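Long-range contacts in geranylgeranyl pyrophosphate synthase (Corynebacterium glutamicum, PDB 3LMD), which probably lengthens isoprenoid chains by condensing isopentenyl diphosphate with an allylic diphosphate, in a reaction that uses magnesium as cofactor: residues 76-81 with 103-108; 166-171 with 201-206; 38-43 with 82-87; 194-199 with 232-237. All coordinates share one frame; numbering follows the deposited sequence.

In the fold
The contacts join helices of one all-helical bundle. Helix 77-86 serves two of them: its start meets helix 95-118 in interaction 1, and its end meets helix 34-55 in interaction 3. Helix 188-214 serves interactions 2 and 4, which also touch each other. Gly201 N and Ile196 O lie 3.0 Å apart, a probable backbone hydrogen bond. Interactions 1 and 2 pack together through Leu203, whose CD2 is 3.7 Å from CA of His108. Phe77 and Phe236 join interactions 1 and 4. Side chains of interactions 1, 2 and 4 come within about 8 to 10 Å of that of Asp115, a calcium-binding residue whose ion is not bound to this chain. Interaction 3 lies away from this site.

Interaction 1. Residues 76-81 with 103-108; sequences RFRPMF and VVEITH
The guanidinium of Arg78 lies flat on the ring of His108. The centres are 3.8 Å apart and the planes differ by 9°. NH1 sits over the middle of the ring, so the contact is a face-to-face stack and not a hydrogen bond to NE2. The extended Arg78 chain carries the group across to His108. Nearer the backbone, Arg78 CB rests on CG1 of Val104 at 3.7 Å.

Arg76 and Glu105 meet differently. Arg76 presents the edge of its guanidinium, and NH2 donates to Glu105 OE2 at 2.9 Å. The bond is fairly straight, at 156°, and forms a salt bridge. It uses the anti side of the carboxylate. Arg76 NE has a further salt bridge to Glu48 on helix 34-55.

Arg76, Arg78 and Pro79 belong to the GGKRxRP sequence motif of this enzyme family, and His108 precedes the first aspartate-rich motif. In relatives this region helps bind isopentenyl diphosphate. A similar role here is probable.

Glu105 bends at its second torsion (73°), which turns the carboxylate toward the start of helix 77-86. OE1 approaches CD of Pro79 at 3.2 Å. The same oxygen accepts from a water at 2.8 Å. That water in turn accepts from Arg78 N and Arg78 NH1, so it ties the first turn of the helix and the stacked guanidinium to Glu105.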
loop_
_atom_site.group_PDB
_atom_site.type_symbol
_atom_site.label_atom_id
_atom_site.label_comp_id
_atom_site.label_asym_id
_atom_site.label_seq_id
_atom_site.Cartn_x
_atom_site.Cartn_y
_atom_site.Cartn_z
ATOM N N ARG A 76 9.664 12.610 -16.520
ATOM C CA ARG A 76 9.689 11.575 -15.480
ATOM C C ARG A 76 10.952 10.717 -15.615
ATOM O O ARG A 76 11.047 9.853 -16.492
ATOM C CB ARG A 76 8.451 10.712 -15.648
ATOM C CG ARG A 76 7.132 11.519 -15.685
ATOM C CD ARG A 76 5.914 10.612 -15.566
ATOM N NE ARG A 76 4.675 11.384 -15.599
ATOM C CZ ARG A 76 4.056 11.851 -14.514
ATOM N NH1 ARG A 76 2.941 12.558 -14.650
ATOM N NH2 ARG A 76 4.534 11.586 -13.295
ATOM N N PHE A 77 11.928 10.948 -14.743
ATOM C CA PHE A 77 13.228 10.277 -14.891
ATOM C C PHE A 77 13.174 8.742 -14.826
ATOM O O PHE A 77 13.868 8.040 -15.591
ATOM C CB PHE A 77 14.235 10.763 -13.838
ATOM C CG PHE A 77 15.538 10.030 -13.926
ATOM C CD1 PHE A 77 15.816 8.954 -13.094
ATOM C CD2 PHE A 77 16.450 10.356 -14.917
ATOM C CE1 PHE A 77 17.016 8.233 -13.229
ATOM C CE2 PHE A 77 17.632 9.656 -15.048
ATOM C CZ PHE A 77 17.916 8.591 -14.207
ATOM N N ARG A 78 12.401 8.201 -13.889
ATOM C CA ARG A 78 12.407 6.736 -13.705
ATOM C C ARG A 78 11.888 5.968 -14.922
ATOM O O ARG A 78 12.524 4.986 -15.357
ATOM C CB ARG A 78 11.664 6.347 -12.434
ATOM C CG ARG A 78 12.367 6.912 -11.205
ATOM C CD ARG A 78 11.499 6.882 -9.927
ATOM N NE ARG A 78 12.248 7.493 -8.828
ATOM C CZ ARG A 78 12.384 8.808 -8.669
ATOM N NH1 ARG A 78 11.767 9.641 -9.496
ATOM N NH2 ARG A 78 13.084 9.295 -7.642
ATOM N N PRO A 79 10.741 6.396 -15.481
ATOM C CA PRO A 79 10.340 5.688 -16.707
ATOM C C PRO A 79 11.312 5.931 -17.861
ATOM O O PRO A 79 11.551 5.015 -18.644
ATOM C CB PRO A 79 8.931 6.230 -17.019
ATOM C CG PRO A 79 8.646 7.327 -15.991
ATOM C CD PRO A 79 9.655 7.230 -14.894
ATOM N N MET A 80 11.887 7.127 -17.958
ATOM C CA MET A 80 12.865 7.395 -19.021
ATOM C C MET A 80 14.044 6.435 -18.913
ATOM O O MET A 80 14.523 5.898 -19.911
ATOM C CB MET A 80 13.391 8.854 -18.951
ATOM C CG MET A 80 14.318 9.215 -20.138
ATOM S SD MET A 80 15.308 10.761 -19.957
ATOM C CE MET A 80 16.690 10.135 -18.991
ATOM N N PHE A 81 14.531 6.229 -17.690
ATOM C CA PHE A 81 15.621 5.277 -17.466
ATOM C C PHE A 81 15.222 3.854 -17.854
ATOM O O PHE A 81 16.006 3.137 -18.470
ATOM C CB PHE A 81 16.119 5.329 -16.010
ATOM C CG PHE A 81 17.245 4.338 -15.731
ATOM C CD1 PHE A 81 18.324 4.227 -16.604
ATOM C CD2 PHE A 81 17.200 3.502 -14.639
ATOM C CE1 PHE A 81 19.352 3.304 -16.351
ATOM C CE2 PHE A 81 18.240 2.600 -14.365
ATOM C CZ PHE A 81 19.298 2.499 -15.214
ATOM N N VAL A 103 4.515 1.018 -14.174
ATOM C CA VAL A 103 4.492 0.429 -12.835
ATOM C C VAL A 103 5.526 1.123 -11.945
ATOM O O VAL A 103 5.234 1.462 -10.790
ATOM C CB VAL A 103 4.756 -1.088 -12.896
ATOM C CG1 VAL A 103 5.078 -1.668 -11.472
ATOM C CG2 VAL A 103 3.515 -1.813 -13.484
ATOM N N VAL A 104 6.730 1.335 -12.472
ATOM C CA VAL A 104 7.761 2.034 -11.690
ATOM C C VAL A 104 7.282 3.423 -11.299
ATOM O O VAL A 104 7.413 3.841 -10.133
ATOM C CB VAL A 104 9.105 2.109 -12.441
ATOM C CG1 VAL A 104 10.117 3.026 -11.697
ATOM C CG2 VAL A 104 9.662 0.683 -12.602
ATOM N N GLU A 105 6.744 4.159 -12.256
ATOM C CA GLU A 105 6.308 5.523 -11.941
ATOM C C GLU A 105 5.142 5.592 -10.958
ATOM O O GLU A 105 5.096 6.495 -10.116
ATOM C CB GLU A 105 5.994 6.326 -13.207
ATOM C CG GLU A 105 5.615 7.759 -12.895
ATOM C CD GLU A 105 6.799 8.637 -12.460
ATOM O OE1 GLU A 105 7.926 8.140 -12.311
ATOM O OE2 GLU A 105 6.607 9.864 -12.294
ATOM N N ILE A 106 4.202 4.647 -11.061
ATOM C CA ILE A 106 3.061 4.612 -10.133
ATOM C C ILE A 106 3.555 4.334 -8.733
ATOM O O ILE A 106 3.053 4.878 -7.744
ATOM C CB ILE A 106 2.056 3.499 -10.534
ATOM C CG1 ILE A 106 1.245 3.944 -11.782
ATOM C CG2 ILE A 106 1.114 3.217 -9.351
ATOM C CD1 ILE A 106 0.368 2.772 -12.394
ATOM N N THR A 107 4.542 3.456 -8.641
ATOM C CA THR A 107 5.118 3.130 -7.325
ATOM C C THR A 107 5.810 4.327 -6.715
ATOM O O THR A 107 5.650 4.610 -5.511
ATOM C CB THR A 107 6.096 1.956 -7.448
ATOM O OG1 THR A 107 5.359 0.806 -7.899
ATOM C CG2 THR A 107 6.749 1.636 -6.077
ATOM N N HIS A 108 6.553 5.048 -7.555
ATOM C CA HIS A 108 7.149 6.311 -7.145
ATOM C C HIS A 108 6.102 7.266 -6.600
ATOM O O HIS A 108 6.289 7.841 -5.526
ATOM C CB HIS A 108 7.915 6.953 -8.336
ATOM C CG HIS A 108 8.351 8.352 -8.085
ATOM N ND1 HIS A 108 9.147 8.700 -7.007
ATOM C CD2 HIS A 108 8.110 9.498 -8.769
ATOM C CE1 HIS A 108 9.372 10.007 -7.042
ATOM N NE2 HIS A 108 8.748 10.512 -8.095
HETATM O O HOH W 1 10.331 9.471 -12.075
#

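Interaction 2. Residues 166-171 with 201-206; sequences AETFGE and GVLIAS
Thr168 meets Val202, Leu203 and Ser206 on the facing helix. Its methyl, CG2, stands anti to the backbone N and points across the gap. It touches Ser206 CB at 3.8 Å and Leu203 CD1 at 4.1 Å. The hydroxyl OG1 also lies near Ser206 CB, but it is hydrogen-bonded back to His164 O one turn earlier. Ser206 OG is bonded to His164 NE2. His164 thus serves both hydroxyls, and the direct meeting of Thr168 with Ser206 is packing alone. Thr168 O faces CG2 of Val202 at 3.9 Å.

Phe169 points away from this interface and packs on Ala148 of the second subunit. Glu171 returns to the contact with its CB, which sits against both methyls of Val202. The distance to Val202 CG1 is 3.9 Å. Its carboxylate turns aside to a long, weak ion pair with Arg197.

The two segments run nearly antiparallel, at 158°, with their axes 9.2 Å apart. Leu203 continues inward to His108, and its side chain is about 9 Å from that of Asp115. Small and branched side chains packed between neighbouring antiparallel helices form part of the all-helical core of polyprenyl synthases, here between the dimer face and the metal-binding region.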
loop_
_atom_site.group_PDB
_atom_site.type_symbol
_atom_site.label_atom_id
_atom_site.label_comp_id
_atom_site.label_asym_id
_atom_site.label_seq_id
_atom_site.Cartn_x
_atom_site.Cartn_y
_atom_site.Cartn_z
ATOM N N ALA A 166 7.972 -6.827 -5.102
ATOM C CA ALA A 166 7.838 -7.080 -3.671
ATOM C C ALA A 166 9.123 -6.677 -2.930
ATOM O O ALA A 166 9.073 -6.040 -1.861
ATOM C CB ALA A 166 7.493 -8.549 -3.405
ATOM N N GLU A 167 10.270 -7.019 -3.515
ATOM C CA GLU A 167 11.565 -6.695 -2.920
ATOM C C GLU A 167 11.816 -5.206 -2.959
ATOM O O GLU A 167 12.193 -4.599 -1.959
ATOM C CB GLU A 167 12.705 -7.401 -3.665
ATOM C CG GLU A 167 14.055 -7.135 -3.005
ATOM C CD GLU A 167 15.231 -7.800 -3.707
ATOM O OE1 GLU A 167 15.015 -8.631 -4.616
ATOM O OE2 GLU A 167 16.383 -7.486 -3.328
ATOM N N THR A 168 11.631 -4.610 -4.136
ATOM C CA THR A 168 11.824 -3.172 -4.295
ATOM C C THR A 168 10.941 -2.329 -3.371
ATOM O O THR A 168 11.405 -1.414 -2.667
ATOM C CB THR A 168 11.552 -2.771 -5.770
ATOM O OG1 THR A 168 12.476 -3.496 -6.606
ATOM C CG2 THR A 168 11.734 -1.293 -5.942
ATOM N N PHE A 169 9.656 -2.622 -3.380
ATOM C CA PHE A 169 8.714 -1.894 -2.553
ATOM C C PHE A 169 8.999 -2.114 -1.047
ATOM O O PHE A 169 8.990 -1.170 -0.275
ATOM C CB PHE A 169 7.272 -2.278 -2.934
ATOM C CG PHE A 169 6.236 -1.493 -2.194
ATOM C CD1 PHE A 169 6.238 -0.105 -2.243
ATOM C CD2 PHE A 169 5.285 -2.130 -1.429
ATOM C CE1 PHE A 169 5.295 0.633 -1.551
ATOM C CE2 PHE A 169 4.318 -1.379 -0.723
ATOM C CZ PHE A 169 4.346 -0.004 -0.785
ATOM N N GLY A 170 9.310 -3.336 -0.657
ATOM C CA GLY A 170 9.723 -3.617 0.741
ATOM C C GLY A 170 10.937 -2.771 1.163
ATOM O O GLY A 170 10.979 -2.209 2.258
ATOM N N GLU A 171 11.922 -2.678 0.289
ATOM C CA GLU A 171 13.071 -1.771 0.533
ATOM C C GLU A 171 12.705 -0.312 0.654
ATOM O O GLU A 171 13.232 0.377 1.545
ATOM C CB GLU A 171 14.159 -1.914 -0.543
ATOM C CG GLU A 171 14.885 -3.236 -0.440
ATOM C CD GLU A 171 15.580 -3.370 0.897
ATOM O OE1 GLU A 171 16.571 -2.641 1.102
ATOM O OE2 GLU A 171 15.127 -4.178 1.748
ATOM N N GLY A 201 17.640 4.858 -4.228
ATOM C CA GLY A 201 18.413 4.046 -5.186
ATOM C C GLY A 201 17.628 2.854 -5.711
ATOM O O GLY A 201 17.703 2.531 -6.919
ATOM N N VAL A 202 16.883 2.166 -4.827
ATOM C CA VAL A 202 16.363 0.849 -5.233
ATOM C C VAL A 202 15.330 0.986 -6.345
ATOM O O VAL A 202 15.168 0.077 -7.167
ATOM C CB VAL A 202 15.711 -0.025 -4.090
ATOM C CG1 VAL A 202 16.760 -0.552 -3.120
ATOM C CG2 VAL A 202 14.554 0.742 -3.395
ATOM N N LEU A 203 14.611 2.094 -6.375
ATOM C CA LEU A 203 13.564 2.224 -7.390
ATOM C C LEU A 203 14.142 2.619 -8.754
ATOM O O LEU A 203 13.613 2.228 -9.801
ATOM C CB LEU A 203 12.499 3.222 -6.956
ATOM C CG LEU A 203 11.226 3.320 -7.803
ATOM C CD1 LEU A 203 10.481 1.970 -7.998
ATOM C CD2 LEU A 203 10.301 4.340 -7.055
ATOM N N ILE A 204 15.222 3.388 -8.747
ATOM C CA ILE A 204 15.905 3.696 -10.011
ATOM C C ILE A 204 16.564 2.418 -10.539
ATOM O O ILE A 204 16.469 2.112 -11.730
ATOM C CB ILE A 204 16.921 4.843 -9.815
ATOM C CG1 ILE A 204 16.170 6.112 -9.387
ATOM C CG2 ILE A 204 17.700 5.134 -11.095
ATOM C CD1 ILE A 204 17.113 7.211 -8.914
ATOM N N ALA A 205 17.197 1.656 -9.647
ATOM C CA ALA A 205 17.739 0.342 -9.984
ATOM C C ALA A 205 16.645 -0.536 -10.586
ATOM O O ALA A 205 16.881 -1.241 -11.571
ATOM C CB ALA A 205 18.363 -0.354 -8.740
ATOM N N SER A 206 15.448 -0.481 -9.999
ATOM C CA SER A 206 14.330 -1.279 -10.482
ATOM C C SER A 206 13.899 -0.885 -11.897
ATOM O O SER A 206 13.533 -1.729 -12.684
ATOM C CB SER A 206 13.121 -1.137 -9.518
ATOM O OG SER A 206 11.985 -1.751 -10.069
#

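Interaction 3. Residues 38-43 with 82-87; sequences ARINDA and ALLASE
Ile40 and Leu83 form the apolar centre. The two side chains run alongside in opposite senses, and CD1 of Ile40 lies 3.9 Å from CB of Leu83. Ile40 bends at its second torsion (-64°), which swings this methyl toward the facing helix. There it also meets CD2 of Leu84 at 3.8 Å, with the Leu84 side chain roughly perpendicular. CD1 thus touches two successive leucines. Farther along, Ala43 CB packs on CD1 of Leu83 at 3.8 Å.

This is plain packing that joins helix 34-55 to helix 77-86 in the all-helical fold, away from the metal-binding residues. The small alanine does not bring the axes close: the segments stay 10.4 Å apart and cross at 132°. Other helices enclose the group. Ile98 of helix 95-118 touches both Leu83 and Ala43, and Leu340 of helix 335-349 touches Leu84. Ser86 OG donates to Leu83 O at 2.7 Å and is also hydrogen-bonded to Leu93 N, which ties the following loop to the helix.

At the outer edge, Arg39 and Glu87 form a salt bridge. NE of Arg39 is 3.5 Å from OE2 of Glu87, which lies at the edge of the guanidinium and near its plane. The carboxylate is turned 71° from that plane. At this distance the pair attracts mainly by charge and lacks a directed hydrogen bond. Cohesion between the segments rests chiefly on the buried aliphatic groups.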
loop_
_atom_site.group_PDB
_atom_site.type_symbol
_atom_site.label_atom_id
_atom_site.label_comp_id
_atom_site.label_asym_id
_atom_site.label_seq_id
_atom_site.Cartn_x
_atom_site.Cartn_y
_atom_site.Cartn_z
ATOM N N ALA A 38 14.068 10.609 -30.669
ATOM C CA ALA A 38 12.704 10.460 -31.199
ATOM C C ALA A 38 11.981 9.194 -30.701
ATOM O O ALA A 38 10.786 9.228 -30.358
ATOM C CB ALA A 38 12.727 10.481 -32.726
ATOM N N ARG A 39 12.696 8.074 -30.716
ATOM C CA ARG A 39 12.155 6.792 -30.288
ATOM C C ARG A 39 11.770 6.858 -28.807
ATOM O O ARG A 39 10.670 6.458 -28.419
ATOM C CB ARG A 39 13.196 5.685 -30.492
ATOM C CG ARG A 39 13.420 5.276 -31.944
ATOM C CD ARG A 39 14.261 3.997 -32.038
ATOM N NE ARG A 39 15.470 4.028 -31.200
ATOM C CZ ARG A 39 16.655 4.503 -31.592
ATOM N NH1 ARG A 39 16.807 5.013 -32.807
ATOM N NH2 ARG A 39 17.694 4.481 -30.765
ATOM N N ILE A 40 12.680 7.390 -28.001
ATOM C CA ILE A 40 12.462 7.553 -26.573
ATOM C C ILE A 40 11.291 8.510 -26.306
ATOM O O ILE A 40 10.375 8.161 -25.574
ATOM C CB ILE A 40 13.745 8.034 -25.874
ATOM C CG1 ILE A 40 14.800 6.922 -25.893
ATOM C CG2 ILE A 40 13.469 8.477 -24.456
ATOM C CD1 ILE A 40 14.419 5.676 -25.122
ATOM N N ASN A 41 11.310 9.701 -26.911
ATOM C CA ASN A 41 10.174 10.635 -26.813
ATOM C C ASN A 41 8.811 10.001 -27.148
ATOM O O ASN A 41 7.845 10.188 -26.407
ATOM C CB ASN A 41 10.400 11.907 -27.640
ATOM C CG ASN A 41 11.394 12.860 -26.984
ATOM O OD1 ASN A 41 11.736 12.710 -25.809
ATOM N ND2 ASN A 41 11.862 13.837 -27.741
ATOM N N ASP A 42 8.737 9.252 -28.242
ATOM C CA ASP A 42 7.494 8.554 -28.613
ATOM C C ASP A 42 7.065 7.548 -27.545
ATOM O O ASP A 42 5.884 7.402 -27.250
ATOM C CB ASP A 42 7.663 7.777 -29.914
ATOM C CG ASP A 42 7.789 8.681 -31.125
ATOM O OD1 ASP A 42 7.676 9.914 -30.958
ATOM O OD2 ASP A 42 8.012 8.154 -32.237
ATOM N N ALA A 43 8.022 6.818 -27.006
ATOM C CA ALA A 43 7.680 5.842 -25.982
ATOM C C ALA A 43 7.273 6.551 -24.671
ATOM O O ALA A 43 6.399 6.052 -23.965
ATOM C CB ALA A 43 8.825 4.863 -25.763
ATOM N N ALA A 82 13.995 3.441 -17.524
ATOM C CA ALA A 82 13.513 2.106 -17.926
ATOM C C ALA A 82 13.500 1.959 -19.475
ATOM O O ALA A 82 13.833 0.884 -20.032
ATOM C CB ALA A 82 12.086 1.859 -17.387
ATOM N N LEU A 83 13.086 3.021 -20.152
ATOM C CA LEU A 83 13.046 3.003 -21.628
ATOM C C LEU A 83 14.477 2.910 -22.211
ATOM O O LEU A 83 14.721 2.132 -23.135
ATOM C CB LEU A 83 12.333 4.244 -22.196
ATOM C CG LEU A 83 10.852 4.491 -21.812
ATOM C CD1 LEU A 83 10.272 5.759 -22.412
ATOM C CD2 LEU A 83 9.936 3.321 -22.107
ATOM N N LEU A 84 15.400 3.708 -21.679
ATOM C CA LEU A 84 16.814 3.618 -22.080
ATOM C C LEU A 84 17.374 2.237 -21.842
ATOM O O LEU A 84 18.045 1.657 -22.725
ATOM C CB LEU A 84 17.647 4.707 -21.370
ATOM C CG LEU A 84 17.272 6.139 -21.765
ATOM C CD1 LEU A 84 17.983 7.155 -20.875
ATOM C CD2 LEU A 84 17.678 6.345 -23.221
ATOM N N ALA A 85 17.112 1.678 -20.655
ATOM C CA ALA A 85 17.577 0.337 -20.357
ATOM C C ALA A 85 17.045 -0.672 -21.364
ATOM O O ALA A 85 17.736 -1.629 -21.697
ATOM C CB ALA A 85 17.143 -0.104 -18.919
ATOM N N SER A 86 15.802 -0.497 -21.810
ATOM C CA SER A 86 15.215 -1.457 -22.750
ATOM C C SER A 86 15.953 -1.440 -24.096
ATOM O O SER A 86 15.894 -2.395 -24.844
ATOM C CB SER A 86 13.712 -1.207 -22.971
ATOM O OG SER A 86 13.499 -0.138 -23.889
ATOM N N GLU A 87 16.674 -0.373 -24.380
ATOM C CA GLU A 87 17.400 -0.280 -25.663
ATOM C C GLU A 87 18.462 -1.363 -25.773
ATOM O O GLU A 87 18.976 -1.612 -26.866
ATOM C CB GLU A 87 18.026 1.108 -25.845
ATOM C CG GLU A 87 16.989 2.189 -26.100
ATOM C CD GLU A 87 16.387 2.102 -27.529
ATOM O OE1 GLU A 87 16.851 1.274 -28.331
ATOM O OE2 GLU A 87 15.483 2.884 -27.857
#

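Interaction 4. Residues 194-199 with 232-237; sequences NVIREK and VGMIFQ
The segments come nearest at Arg197 and Met234, their axes 9.3 Å apart at 121°, and the first helix widens to a pi turn at 197-199. Met234 reaches across with a chain bent at its second and third torsions. Its SD comes over the backbone of the other helix, 3.6 Å from Arg197 N and 4.1 Å from Arg197 CB. The terminal CE lies against CB of Ile196 at 3.9 Å.

Ile196 also faces Gln237, and the two side chains are roughly perpendicular. In the conformer given, CG2 and CD1 face CB and CG of Gln237. Ile196 has a second conformer, so how close they come is doubtful. The amide end of Gln237 is held by its own helix, where NE2 is hydrogen-bonded to Asp241 OD1. Asp241 belongs to the second aspartate-rich motif of this family, DDxxD.

The Arg197 guanidinium turns from Met234 and makes a salt bridge with a weak hydrogen bond to its neighbour, NH2 to Glu198 OE2 at 3.2 Å. Helix 159-181 lies along segment 194-199, where Arg178 pairs with Glu198 and Glu179 with Lys199. Segment 232-237 is backed by helix 335-349, and Tyr320 of helix 309-328 packs on Met234.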
loop_
_atom_site.group_PDB
_atom_site.type_symbol
_atom_site.label_atom_id
_atom_site.label_comp_id
_atom_site.label_asym_id
_atom_site.label_seq_id
_atom_site.Cartn_x
_atom_site.Cartn_y
_atom_site.Cartn_z
ATOM N N ASN A 194 22.301 4.212 4.048
ATOM C CA ASN A 194 21.231 3.197 3.983
ATOM C C ASN A 194 19.894 3.810 3.634
ATOM O O ASN A 194 19.147 3.263 2.837
ATOM C CB ASN A 194 21.094 2.459 5.322
ATOM C CG ASN A 194 22.247 1.521 5.591
ATOM O OD1 ASN A 194 22.871 1.029 4.677
ATOM N ND2 ASN A 194 22.535 1.281 6.852
ATOM N N VAL A 195 19.574 4.948 4.253
ATOM C CA VAL A 195 18.348 5.644 3.908
ATOM C C VAL A 195 18.257 5.979 2.414
ATOM O O VAL A 195 17.232 5.693 1.789
ATOM C CB VAL A 195 18.125 6.897 4.754
ATOM C CG1 VAL A 195 16.929 7.689 4.186
ATOM C CG2 VAL A 195 17.858 6.491 6.230
ATOM N N ILE A 196 19.310 6.568 1.838
ATOM C CA ILE A 196 19.275 6.931 0.412
ATOM C C ILE A 196 19.221 5.697 -0.491
ATOM O O ILE A 196 18.442 5.663 -1.438
ATOM C CB ILE A 196 20.467 7.811 -0.001
ATOM C CG1 ILE A 196 20.549 9.040 0.901
ATOM C CG2 ILE A 196 20.349 8.210 -1.487
ATOM C CD1 ILE A 196 19.289 9.819 0.964
ATOM N N ARG A 197 20.020 4.687 -0.185
ATOM C CA ARG A 197 19.993 3.437 -0.979
ATOM C C ARG A 197 18.568 2.862 -1.030
ATOM O O ARG A 197 18.091 2.430 -2.090
ATOM C CB ARG A 197 20.939 2.396 -0.375
ATOM C CG ARG A 197 21.020 1.084 -1.161
ATOM C CD ARG A 197 21.977 0.060 -0.471
ATOM N NE ARG A 197 21.690 -0.055 0.963
ATOM C CZ ARG A 197 20.723 -0.807 1.486
ATOM N NH1 ARG A 197 19.941 -1.540 0.692
ATOM N NH2 ARG A 197 20.532 -0.820 2.806
ATOM N N GLU A 198 17.888 2.838 0.122
ATOM C CA GLU A 198 16.535 2.255 0.211
ATOM C C GLU A 198 15.415 3.147 -0.304
ATOM O O GLU A 198 14.559 2.703 -1.068
ATOM C CB GLU A 198 16.219 1.825 1.651
ATOM C CG GLU A 198 17.150 0.701 2.115
ATOM C CD GLU A 198 17.135 0.528 3.626
ATOM O OE1 GLU A 198 16.671 1.441 4.327
ATOM O OE2 GLU A 198 17.626 -0.505 4.108
ATOM N N LYS A 199 15.416 4.402 0.116
ATOM C CA LYS A 199 14.366 5.334 -0.285
ATOM C C LYS A 199 14.442 5.750 -1.731
ATOM O O LYS A 199 13.398 6.038 -2.343
ATOM C CB LYS A 199 14.423 6.636 0.539
ATOM C CG LYS A 199 13.820 6.567 1.916
ATOM C CD LYS A 199 13.531 8.003 2.463
ATOM C CE LYS A 199 12.353 8.697 1.776
ATOM N NZ LYS A 199 12.088 10.053 2.425
ATOM N N VAL A 232 23.583 5.547 -9.617
ATOM C CA VAL A 232 23.093 6.855 -10.019
ATOM C C VAL A 232 22.135 7.470 -8.977
ATOM O O VAL A 232 22.180 8.671 -8.709
ATOM C CB VAL A 232 22.399 6.763 -11.385
ATOM C CG1 VAL A 232 21.273 7.771 -11.492
ATOM C CG2 VAL A 232 23.428 6.974 -12.457
ATOM N N GLY A 233 21.289 6.647 -8.393
ATOM C CA GLY A 233 20.401 7.127 -7.287
ATOM C C GLY A 233 21.222 7.742 -6.163
ATOM O O GLY A 233 20.847 8.789 -5.606
ATOM N N MET A 234 22.325 7.080 -5.790
ATOM C CA MET A 234 23.219 7.635 -4.754
ATOM C C MET A 234 23.816 8.973 -5.198
ATOM O O MET A 234 23.838 9.938 -4.433
ATOM C CB MET A 234 24.343 6.633 -4.389
ATOM C CG MET A 234 23.868 5.259 -3.830
ATOM S SD MET A 234 22.945 5.386 -2.230
ATOM C CE MET A 234 23.988 6.679 -1.385
ATOM N N ILE A 235 24.331 9.020 -6.426
ATOM C CA ILE A 235 24.914 10.239 -6.964
ATOM C C ILE A 235 23.902 11.376 -6.947
ATOM O O ILE A 235 24.213 12.473 -6.472
ATOM C CB ILE A 235 25.452 10.006 -8.380
ATOM C CG1 ILE A 235 26.653 9.049 -8.334
ATOM C CG2 ILE A 235 25.809 11.338 -9.079
ATOM C CD1 ILE A 235 27.065 8.559 -9.767
ATOM N N PHE A 236 22.680 11.128 -7.425
ATOM C CA PHE A 236 21.665 12.208 -7.455
ATOM C C PHE A 236 21.460 12.840 -6.084
ATOM O O PHE A 236 21.405 14.054 -5.959
ATOM C CB PHE A 236 20.296 11.684 -7.945
ATOM C CG PHE A 236 20.239 11.396 -9.434
ATOM C CD1 PHE A 236 21.201 11.878 -10.286
ATOM C CD2 PHE A 236 19.199 10.656 -9.970
ATOM C CE1 PHE A 236 21.149 11.610 -11.660
ATOM C CE2 PHE A 236 19.145 10.388 -11.335
ATOM C CZ PHE A 236 20.124 10.871 -12.172
ATOM N N GLN A 237 21.279 12.000 -5.067
ATOM C CA GLN A 237 20.927 12.501 -3.745
ATOM C C GLN A 237 22.128 13.195 -3.060
ATOM O O GLN A 237 21.960 14.216 -2.420
ATOM C CB GLN A 237 20.422 11.360 -2.855
ATOM C CG GLN A 237 19.875 11.881 -1.521
ATOM C CD GLN A 237 18.688 12.814 -1.745
ATOM O OE1 GLN A 237 17.650 12.372 -2.209
ATOM N NE2 GLN A 237 18.859 14.117 -1.470
#